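Putative uncharacterized protein (Mycobacterium avium, PDB 2Z6V) is of unknown function but belongs to the sulfotransferase family, so it probably transfers a sulfuryl group to an acceptor substrate. Local coordinates at residues A[33-47]-A[78-92]. Residues are numbered along the deposited sequence; the frame is centred on the assembly and turned at random.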
ATOM      1  N   VAL A  33      -6.863   7.237  22.123  1.00 37.60           N
ATOM      2  CA  VAL A  33      -7.272   6.633  20.866  1.00 35.76           C
ATOM      3  C   VAL A  33      -7.513   5.149  21.144  1.00 36.45           C
ATOM      4  O   VAL A  33      -8.487   4.559  20.674  1.00 35.80           O
ATOM      5  CB  VAL A  33      -6.164   6.796  19.796  1.00 35.67           C
ATOM      6  CG1 VAL A  33      -6.502   5.998  18.544  1.00 35.39           C
ATOM      7  CG2 VAL A  33      -6.003   8.261  19.449  1.00 33.77           C
ATOM      8  N   PHE A  34      -6.624   4.554  21.931  1.00 35.65           N
ATOM      9  CA  PHE A  34      -6.757   3.152  22.269  1.00 35.37           C
ATOM     10  C   PHE A  34      -8.074   2.902  22.993  1.00 36.90           C
ATOM     11  O   PHE A  34      -8.796   1.956  22.662  1.00 38.50           O
ATOM     12  CB  PHE A  34      -5.600   2.693  23.152  1.00 33.18           C
ATOM     13  CG  PHE A  34      -5.643   1.229  23.485  1.00 31.88           C
ATOM     14  CD1 PHE A  34      -4.950   0.308  22.716  1.00 33.47           C
ATOM     15  CD2 PHE A  34      -6.394   0.768  24.562  1.00 31.54           C
ATOM     16  CE1 PHE A  34      -5.004  -1.061  23.014  1.00 35.04           C
ATOM     17  CE2 PHE A  34      -6.457  -0.595  24.871  1.00 31.75           C
ATOM     18  CZ  PHE A  34      -5.762  -1.511  24.097  1.00 33.58           C
ATOM     19  N   LYS A  35      -8.391   3.742  23.978  1.00 36.08           N
ATOM     20  CA  LYS A  35      -9.630   3.571  24.738  1.00 36.22           C
ATOM     21  C   LYS A  35     -10.857   3.590  23.841  1.00 34.98           C
ATOM     22  O   LYS A  35     -11.769   2.779  24.004  1.00 33.34           O
ATOM     23  CB  LYS A  35      -9.773   4.657  25.807  1.00 38.09           C
ATOM     24  CG  LYS A  35      -8.740   4.589  26.912  1.00 43.48           C
ATOM     25  CD  LYS A  35      -9.077   5.579  28.016  1.00 50.63           C
ATOM     26  CE  LYS A  35      -7.933   5.734  29.014  1.00 53.58           C
ATOM     27  NZ  LYS A  35      -6.727   6.354  28.380  1.00 56.81           N
ATOM     28  N   LEU A  36     -10.873   4.521  22.892  1.00 33.87           N
ATOM     29  CA  LEU A  36     -11.990   4.654  21.972  1.00 33.51           C
ATOM     30  C   LEU A  36     -12.118   3.392  21.114  1.00 35.05           C
ATOM     31  O   LEU A  36     -13.221   2.867  20.927  1.00 36.13           O
ATOM     32  CB  LEU A  36     -11.791   5.892  21.093  1.00 31.32           C
ATOM     33  CG  LEU A  36     -12.919   6.270  20.127  1.00 32.22           C
ATOM     34  CD1 LEU A  36     -14.236   6.401  20.886  1.00 27.24           C
ATOM     35  CD2 LEU A  36     -12.558   7.572  19.408  1.00 30.00           C
ATOM     36  N   ALA A  37     -10.990   2.905  20.605  1.00 33.67           N
ATOM     37  CA  ALA A  37     -10.977   1.694  19.786  1.00 32.02           C
ATOM     38  C   ALA A  37     -11.468   0.493  20.601  1.00 31.29           C
ATOM     39  O   ALA A  37     -12.156  -0.383  20.082  1.00 30.81           O
ATOM     40  CB  ALA A  37      -9.565   1.431  19.261  1.00 29.88           C
ATOM     41  N   ALA A  38     -11.105   0.459  21.881  1.00 30.88           N
ATOM     42  CA  ALA A  38     -11.513  -0.624  22.767  1.00 30.74           C
ATOM     43  C   ALA A  38     -13.009  -0.504  23.015  1.00 31.81           C
ATOM     44  O   ALA A  38     -13.724  -1.493  23.165  1.00 31.80           O
ATOM     45  CB  ALA A  38     -10.759  -0.523  24.078  1.00 29.38           C
ATOM     46  N   GLN A  39     -13.469   0.736  23.048  1.00 34.35           N
ATOM     47  CA  GLN A  39     -14.867   1.053  23.272  1.00 36.22           C
ATOM     48  C   GLN A  39     -15.683   0.553  22.089  1.00 35.16           C
ATOM     49  O   GLN A  39     -16.627  -0.211  22.268  1.00 36.78           O
ATOM     50  CB  GLN A  39     -15.004   2.562  23.419  1.00 41.01           C
ATOM     51  CG  GLN A  39     -16.303   3.063  23.978  1.00 48.72           C
ATOM     52  CD  GLN A  39     -16.243   4.568  24.229  1.00 56.14           C
ATOM     53  OE1 GLN A  39     -15.383   5.053  24.981  1.00 56.75           O
ATOM     54  NE2 GLN A  39     -17.147   5.316  23.590  1.00 57.82           N
ATOM     55  N   ARG A  40     -15.301   0.971  20.885  1.00 32.85           N
ATOM     56  CA  ARG A  40     -15.995   0.573  19.662  1.00 32.81           C
ATOM     57  C   ARG A  40     -15.986  -0.927  19.403  1.00 33.81           C
ATOM     58  O   ARG A  40     -17.035  -1.519  19.163  1.00 36.55           O
ATOM     59  CB  ARG A  40     -15.392   1.283  18.443  1.00 32.54           C
ATOM     60  CG  ARG A  40     -15.604   2.789  18.428  1.00 35.72           C
ATOM     61  CD  ARG A  40     -14.985   3.443  17.205  1.00 35.68           C
ATOM     62  NE  ARG A  40     -15.206   4.888  17.186  1.00 36.74           N
ATOM     63  CZ  ARG A  40     -14.727   5.705  16.251  1.00 38.27           C
ATOM     64  NH1 ARG A  40     -13.998   5.225  15.251  1.00 39.29           N
ATOM     65  NH2 ARG A  40     -14.971   7.005  16.316  1.00 39.39           N
ATOM     66  N   THR A  41     -14.809  -1.546  19.454  1.00 32.73           N
ATOM     67  CA  THR A  41     -14.690  -2.981  19.191  1.00 30.10           C
ATOM     68  C   THR A  41     -15.140  -3.889  20.331  1.00 31.11           C
ATOM     69  O   THR A  41     -15.467  -5.052  20.100  1.00 31.06           O
ATOM     70  CB  THR A  41     -13.245  -3.369  18.856  1.00 28.50           C
ATOM     71  OG1 THR A  41     -12.437  -3.226  20.028  1.00 27.62           O
ATOM     72  CG2 THR A  41     -12.692  -2.485  17.758  1.00 24.69           C
ATOM     73  N   GLY A  42     -15.148  -3.368  21.559  1.00 31.32           N
ATOM     74  CA  GLY A  42     -15.540  -4.179  22.700  1.00 29.27           C
ATOM     75  C   GLY A  42     -14.413  -5.105  23.138  1.00 29.91           C
ATOM     76  O   GLY A  42     -14.639  -6.073  23.866  1.00 29.24           O
ATOM     77  N   LEU A  43     -13.197  -4.803  22.689  1.00 30.29           N
ATOM     78  CA  LEU A  43     -12.010  -5.592  23.015  1.00 33.52           C
ATOM     79  C   LEU A  43     -10.961  -4.676  23.640  1.00 35.70           C
ATOM     80  O   LEU A  43     -10.869  -3.507  23.280  1.00 37.33           O
ATOM     81  CB  LEU A  43     -11.435  -6.226  21.746  1.00 32.31           C
ATOM     82  CG  LEU A  43     -12.363  -7.163  20.969  1.00 34.08           C
ATOM     83  CD1 LEU A  43     -11.756  -7.485  19.593  1.00 31.08           C
ATOM     84  CD2 LEU A  43     -12.597  -8.433  21.790  1.00 33.02           C
ATOM     85  N   SER A  44     -10.163  -5.202  24.563  1.00 38.85           N
ATOM     86  CA  SER A  44      -9.146  -4.378  25.217  1.00 41.84           C
ATOM     87  C   SER A  44      -7.732  -4.966  25.236  1.00 43.18           C
ATOM     88  O   SER A  44      -6.771  -4.262  25.545  1.00 45.28           O
ATOM     89  CB  SER A  44      -9.590  -4.039  26.646  1.00 41.07           C
ATOM     90  OG  SER A  44      -9.993  -5.203  27.352  1.00 42.89           O
ATOM     91  N   GLU A  45      -7.590  -6.244  24.908  1.00 43.77           N
ATOM     92  CA  GLU A  45      -6.266  -6.846  24.885  1.00 44.49           C
ATOM     93  C   GLU A  45      -5.581  -6.597  23.545  1.00 42.30           C
ATOM     94  O   GLU A  45      -6.236  -6.453  22.523  1.00 42.87           O
ATOM     95  CB  GLU A  45      -6.349  -8.350  25.143  1.00 48.46           C
ATOM     96  CG  GLU A  45      -6.751  -8.723  26.556  1.00 54.07           C
ATOM     97  CD  GLU A  45      -6.531 -10.201  26.837  1.00 60.47           C
ATOM     98  OE1 GLU A  45      -6.953 -10.670  27.917  1.00 63.56           O
ATOM     99  OE2 GLU A  45      -5.930 -10.897  25.981  1.00 62.92           O
ATOM    100  N   ILE A  46      -4.257  -6.544  23.557  1.00 41.13           N
ATOM    101  CA  ILE A  46      -3.498  -6.315  22.341  1.00 39.39           C
ATOM    102  C   ILE A  46      -2.213  -7.134  22.419  1.00 40.57           C
ATOM    103  O   ILE A  46      -1.771  -7.489  23.510  1.00 40.70           O
ATOM    104  CB  ILE A  46      -3.196  -4.815  22.161  1.00 37.39           C
ATOM    105  CG1 ILE A  46      -2.826  -4.537  20.709  1.00 36.90           C
ATOM    106  CG2 ILE A  46      -2.090  -4.379  23.098  1.00 34.66           C
ATOM    107  CD1 ILE A  46      -2.936  -3.070  20.336  1.00 40.22           C
ATOM    108  N   ASP A  47      -1.617  -7.442  21.271  1.00 41.56           N
ATOM    109  CA  ASP A  47      -0.417  -8.270  21.257  1.00 41.92           C
ATOM    110  C   ASP A  47       0.863  -7.626  21.768  1.00 41.70           C
ATOM    111  O   ASP A  47       1.701  -8.307  22.356  1.00 42.47           O
ATOM    112  CB  ASP A  47      -0.179  -8.855  19.852  1.00 42.93           C
ATOM    113  CG  ASP A  47      -0.267  -7.814  18.751  1.00 43.68           C
ATOM    114  OD1 ASP A  47      -1.391  -7.364  18.436  1.00 45.76           O
ATOM    115  OD2 ASP A  47       0.793  -7.446  18.200  1.00 44.74           O
ATOM    116  N   ASP A  78     -10.067   9.644  13.486  1.00 33.85           N
ATOM    117  CA  ASP A  78     -11.098   8.639  13.270  1.00 33.94           C
ATOM    118  C   ASP A  78     -10.504   7.448  12.514  1.00 33.00           C
ATOM    119  O   ASP A  78     -10.807   6.289  12.818  1.00 31.06           O
ATOM    120  CB  ASP A  78     -12.271   9.221  12.477  1.00 33.82           C
ATOM    121  CG  ASP A  78     -13.454   8.269  12.418  1.00 35.85           C
ATOM    122  OD1 ASP A  78     -13.932   7.855  13.500  1.00 36.43           O
ATOM    123  OD2 ASP A  78     -13.899   7.930  11.296  1.00 37.00           O
ATOM    124  N   ASP A  79      -9.657   7.737  11.532  1.00 31.44           N
ATOM    125  CA  ASP A  79      -9.023   6.677  10.762  1.00 31.99           C
ATOM    126  C   ASP A  79      -8.044   5.878  11.635  1.00 31.47           C
ATOM    127  O   ASP A  79      -7.961   4.653  11.531  1.00 28.39           O
ATOM    128  CB  ASP A  79      -8.291   7.262   9.545  1.00 32.76           C
ATOM    129  CG  ASP A  79      -9.247   7.721   8.450  1.00 34.48           C
ATOM    130  OD1 ASP A  79     -10.255   7.025   8.207  1.00 36.44           O
ATOM    131  OD2 ASP A  79      -8.988   8.768   7.818  1.00 35.71           O
ATOM    132  N   ALA A  80      -7.315   6.580  12.499  1.00 30.98           N
ATOM    133  CA  ALA A  80      -6.350   5.934  13.382  1.00 30.25           C
ATOM    134  C   ALA A  80      -7.074   4.995  14.331  1.00 30.55           C
ATOM    135  O   ALA A  80      -6.612   3.881  14.590  1.00 31.10           O
ATOM    136  CB  ALA A  80      -5.579   6.977  14.168  1.00 28.33           C
ATOM    137  N   THR A  81      -8.219   5.451  14.835  1.00 30.22           N
ATOM    138  CA  THR A  81      -9.030   4.673  15.761  1.00 28.91           C
ATOM    139  C   THR A  81      -9.486   3.401  15.086  1.00 27.60           C
ATOM    140  O   THR A  81      -9.318   2.321  15.628  1.00 26.92           O
ATOM    141  CB  THR A  81     -10.267   5.462  16.222  1.00 30.22           C
ATOM    142  OG1 THR A  81      -9.850   6.724  16.755  1.00 31.96           O
ATOM    143  CG2 THR A  81     -11.030   4.690  17.303  1.00 30.04           C
ATOM    144  N   ASN A  82     -10.057   3.533  13.894  1.00 28.71           N
ATOM    145  CA  ASN A  82     -10.523   2.365  13.148  1.00 29.64           C
ATOM    146  C   ASN A  82      -9.385   1.398  12.832  1.00 29.57           C
ATOM    147  O   ASN A  82      -9.560   0.180  12.915  1.00 29.71           O
ATOM    148  CB  ASN A  82     -11.211   2.791  11.852  1.00 29.30           C
ATOM    149  CG  ASN A  82     -12.532   3.496  12.103  1.00 31.15           C
ATOM    150  OD1 ASN A  82     -13.262   3.146  13.032  1.00 32.31           O
ATOM    151  ND2 ASN A  82     -12.852   4.481  11.269  1.00 31.03           N
ATOM    152  N   ALA A  83      -8.223   1.946  12.478  1.00 28.20           N
ATOM    153  CA  ALA A  83      -7.059   1.132  12.164  1.00 27.66           C
ATOM    154  C   ALA A  83      -6.631   0.345  13.401  1.00 28.02           C
ATOM    155  O   ALA A  83      -6.374  -0.854  13.320  1.00 27.56           O
ATOM    156  CB  ALA A  83      -5.909   2.016  11.676  1.00 25.91           C
ATOM    157  N   LEU A  84      -6.563   1.025  14.543  1.00 27.28           N
ATOM    158  CA  LEU A  84      -6.175   0.380  15.790  1.00 26.01           C
ATOM    159  C   LEU A  84      -7.229  -0.635  16.219  1.00 25.19           C
ATOM    160  O   LEU A  84      -6.902  -1.657  16.829  1.00 25.20           O
ATOM    161  CB  LEU A  84      -5.971   1.428  16.894  1.00 26.75           C
ATOM    162  CG  LEU A  84      -5.466   0.892  18.238  1.00 26.06           C
ATOM    163  CD1 LEU A  84      -4.151   0.154  18.029  1.00 25.27           C
ATOM    164  CD2 LEU A  84      -5.291   2.043  19.220  1.00 26.08           C
ATOM    165  N   GLY A  85      -8.489  -0.357  15.894  1.00 24.52           N
ATOM    166  CA  GLY A  85      -9.559  -1.275  16.242  1.00 25.78           C
ATOM    167  C   GLY A  85      -9.376  -2.606  15.529  1.00 29.26           C
ATOM    168  O   GLY A  85      -9.664  -3.667  16.094  1.00 29.44           O
ATOM    169  N   ARG A  86      -8.903  -2.553  14.280  1.00 29.17           N
ATOM    170  CA  ARG A  86      -8.658  -3.763  13.500  1.00 30.35           C
ATOM    171  C   ARG A  86      -7.586  -4.586  14.192  1.00 31.03           C
ATOM    172  O   ARG A  86      -7.684  -5.812  14.299  1.00 30.87           O
ATOM    173  CB  ARG A  86      -8.191  -3.404  12.093  1.00 28.73           C
ATOM    174  CG  ARG A  86      -9.309  -2.976  11.189  1.00 28.05           C
ATOM    175  CD  ARG A  86      -8.834  -1.978  10.170  1.00 25.23           C
ATOM    176  NE  ARG A  86      -9.973  -1.192   9.733  1.00 26.73           N
ATOM    177  CZ  ARG A  86      -9.893   0.034   9.246  1.00 27.33           C
ATOM    178  NH1 ARG A  86      -8.711   0.630   9.125  1.00 26.47           N
ATOM    179  NH2 ARG A  86     -11.003   0.670   8.899  1.00 27.79           N
ATOM    180  N   ARG A  87      -6.554  -3.886  14.653  1.00 31.29           N
ATOM    181  CA  ARG A  87      -5.441  -4.504  15.357  1.00 31.74           C
ATOM    182  C   ARG A  87      -6.009  -5.261  16.556  1.00 30.12           C
ATOM    183  O   ARG A  87      -5.620  -6.388  16.821  1.00 30.53           O
ATOM    184  CB  ARG A  87      -4.467  -3.411  15.806  1.00 33.53           C
ATOM    185  CG  ARG A  87      -3.245  -3.887  16.565  1.00 33.66           C
ATOM    186  CD  ARG A  87      -2.327  -4.696  15.701  1.00 32.37           C
ATOM    187  NE  ARG A  87      -1.078  -4.982  16.400  1.00 34.39           N
ATOM    188  CZ  ARG A  87      -0.038  -4.155  16.458  1.00 35.98           C
ATOM    189  NH1 ARG A  87      -0.084  -2.969  15.854  1.00 34.46           N
ATOM    190  NH2 ARG A  87       1.057  -4.520  17.112  1.00 36.00           N
ATOM    191  N   LEU A  88      -6.946  -4.635  17.263  1.00 30.23           N
ATOM    192  CA  LEU A  88      -7.580  -5.254  18.426  1.00 30.29           C
ATOM    193  C   LEU A  88      -8.404  -6.468  18.028  1.00 31.36           C
ATOM    194  O   LEU A  88      -8.391  -7.492  18.714  1.00 31.75           O
ATOM    195  CB  LEU A  88      -8.486  -4.247  19.142  1.00 28.99           C
ATOM    196  CG  LEU A  88      -7.763  -3.125  19.888  1.00 29.23           C
ATOM    197  CD1 LEU A  88      -8.763  -2.117  20.420  1.00 26.74           C
ATOM    198  CD2 LEU A  88      -6.947  -3.732  21.015  1.00 28.48           C
ATOM    199  N   GLN A  89      -9.125  -6.346  16.918  1.00 31.76           N
ATOM    200  CA  GLN A  89      -9.963  -7.433  16.427  1.00 30.33           C
ATOM    201  C   GLN A  89      -9.150  -8.653  15.997  1.00 28.82           C
ATOM    202  O   GLN A  89      -9.536  -9.789  16.268  1.00 26.54           O
ATOM    203  CB  GLN A  89     -10.833  -6.941  15.263  1.00 30.08           C
ATOM    204  CG  GLN A  89     -11.860  -5.903  15.669  1.00 30.68           C
ATOM    205  CD  GLN A  89     -12.853  -5.589  14.564  1.00 32.24           C
ATOM    206  OE1 GLN A  89     -13.524  -6.477  14.044  1.00 31.52           O
ATOM    207  NE2 GLN A  89     -12.955  -4.315  14.206  1.00 34.04           N
ATOM    208  N   VAL A  90      -8.019  -8.417  15.337  1.00 28.24           N
ATOM    209  CA  VAL A  90      -7.178  -9.515  14.878  1.00 29.52           C
ATOM    210  C   VAL A  90      -6.511 -10.238  16.045  1.00 30.33           C
ATOM    211  O   VAL A  90      -6.291 -11.450  15.993  1.00 29.75           O
ATOM    212  CB  VAL A  90      -6.084  -9.016  13.898  1.00 30.55           C
ATOM    213  CG1 VAL A  90      -5.130 -10.160  13.542  1.00 28.48           C
ATOM    214  CG2 VAL A  90      -6.736  -8.463  12.636  1.00 29.71           C
ATOM    215  N   HIS A  91      -6.195  -9.496  17.101  1.00 30.88           N
ATOM    216  CA  HIS A  91      -5.556 -10.092  18.261  1.00 29.47           C
ATOM    217  C   HIS A  91      -6.519 -10.985  19.025  1.00 28.37           C
ATOM    218  O   HIS A  91      -6.143 -12.064  19.486  1.00 28.86           O
ATOM    219  CB  HIS A  91      -5.004  -9.018  19.194  1.00 31.51           C
ATOM    220  CG  HIS A  91      -4.408  -9.575  20.446  1.00 33.54           C
ATOM    221  ND1 HIS A  91      -5.106  -9.650  21.634  1.00 35.05           N
ATOM    222  CD2 HIS A  91      -3.217 -10.179  20.669  1.00 32.79           C
ATOM    223  CE1 HIS A  91      -4.371 -10.281  22.532  1.00 35.35           C
ATOM    224  NE2 HIS A  91      -3.223 -10.614  21.972  1.00 33.92           N
ATOM    225  N   ALA A  92      -7.762 -10.537  19.161  1.00 26.90           N
ATOM    226  CA  ALA A  92      -8.764 -11.322  19.880  1.00 27.49           C
ATOM    227  C   ALA A  92      -9.015 -12.628  19.133  1.00 28.74           C
ATOM    228  O   ALA A  92      -9.152 -13.694  19.743  1.00 28.34           O
ATOM    229  CB  ALA A  92     -10.066 -10.533  20.017  1.00 23.19           C
TER
HETATM  230  O   HOH W   1      -8.240  -7.688  21.628  1.00 24.56           O
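Helix 33-41 crosses helix 78-92 at -61°, the axes 8.6 Å apart, Ala37 and Gly85 bringing their CA atoms closest, 4.8 Å apart; beyond Gly42, the first residue to leave helical geometry, with positive phi, residues 43-47 run on over the second helix. The Ala37 methyl sits as a knob among Thr81, Leu84, Gly85 and Leu88. Leu88 answers from the other side: CD1 enters between Ala37, Ala38 and Thr41, while CD2 lies 3.9 Å from Phe34 CE1. Thr81 is the third knob, its CG2, anti to the backbone N, lying against Leu36 CG and one face of the Arg40 guanidinium.

Salt bridges tie both flanks. Extended Arg40 reaches Asp78 end-on, NH1 and NH2 converging on OD1, with NH2 to OD1 at 3.1 Å and the guanidinium and carboxylate planes 66° apart. Arg87 takes Asp47 side-on, one nitrogen per oxygen: NE to OD1 and the straighter NH2 to OD2 (166°). Asp198 binds Arg87 NH1 and Ser50 its NH2, which should hold the guanidinium's orientation. The His91 ring lies flat under the Ile46-Asp47 peptide, and a water bridges Glu45 O and Leu88 O. This is knobs-into-holes helix packing, the following loop laid along the same helix, among helices preceding the parallel sheet in the chain.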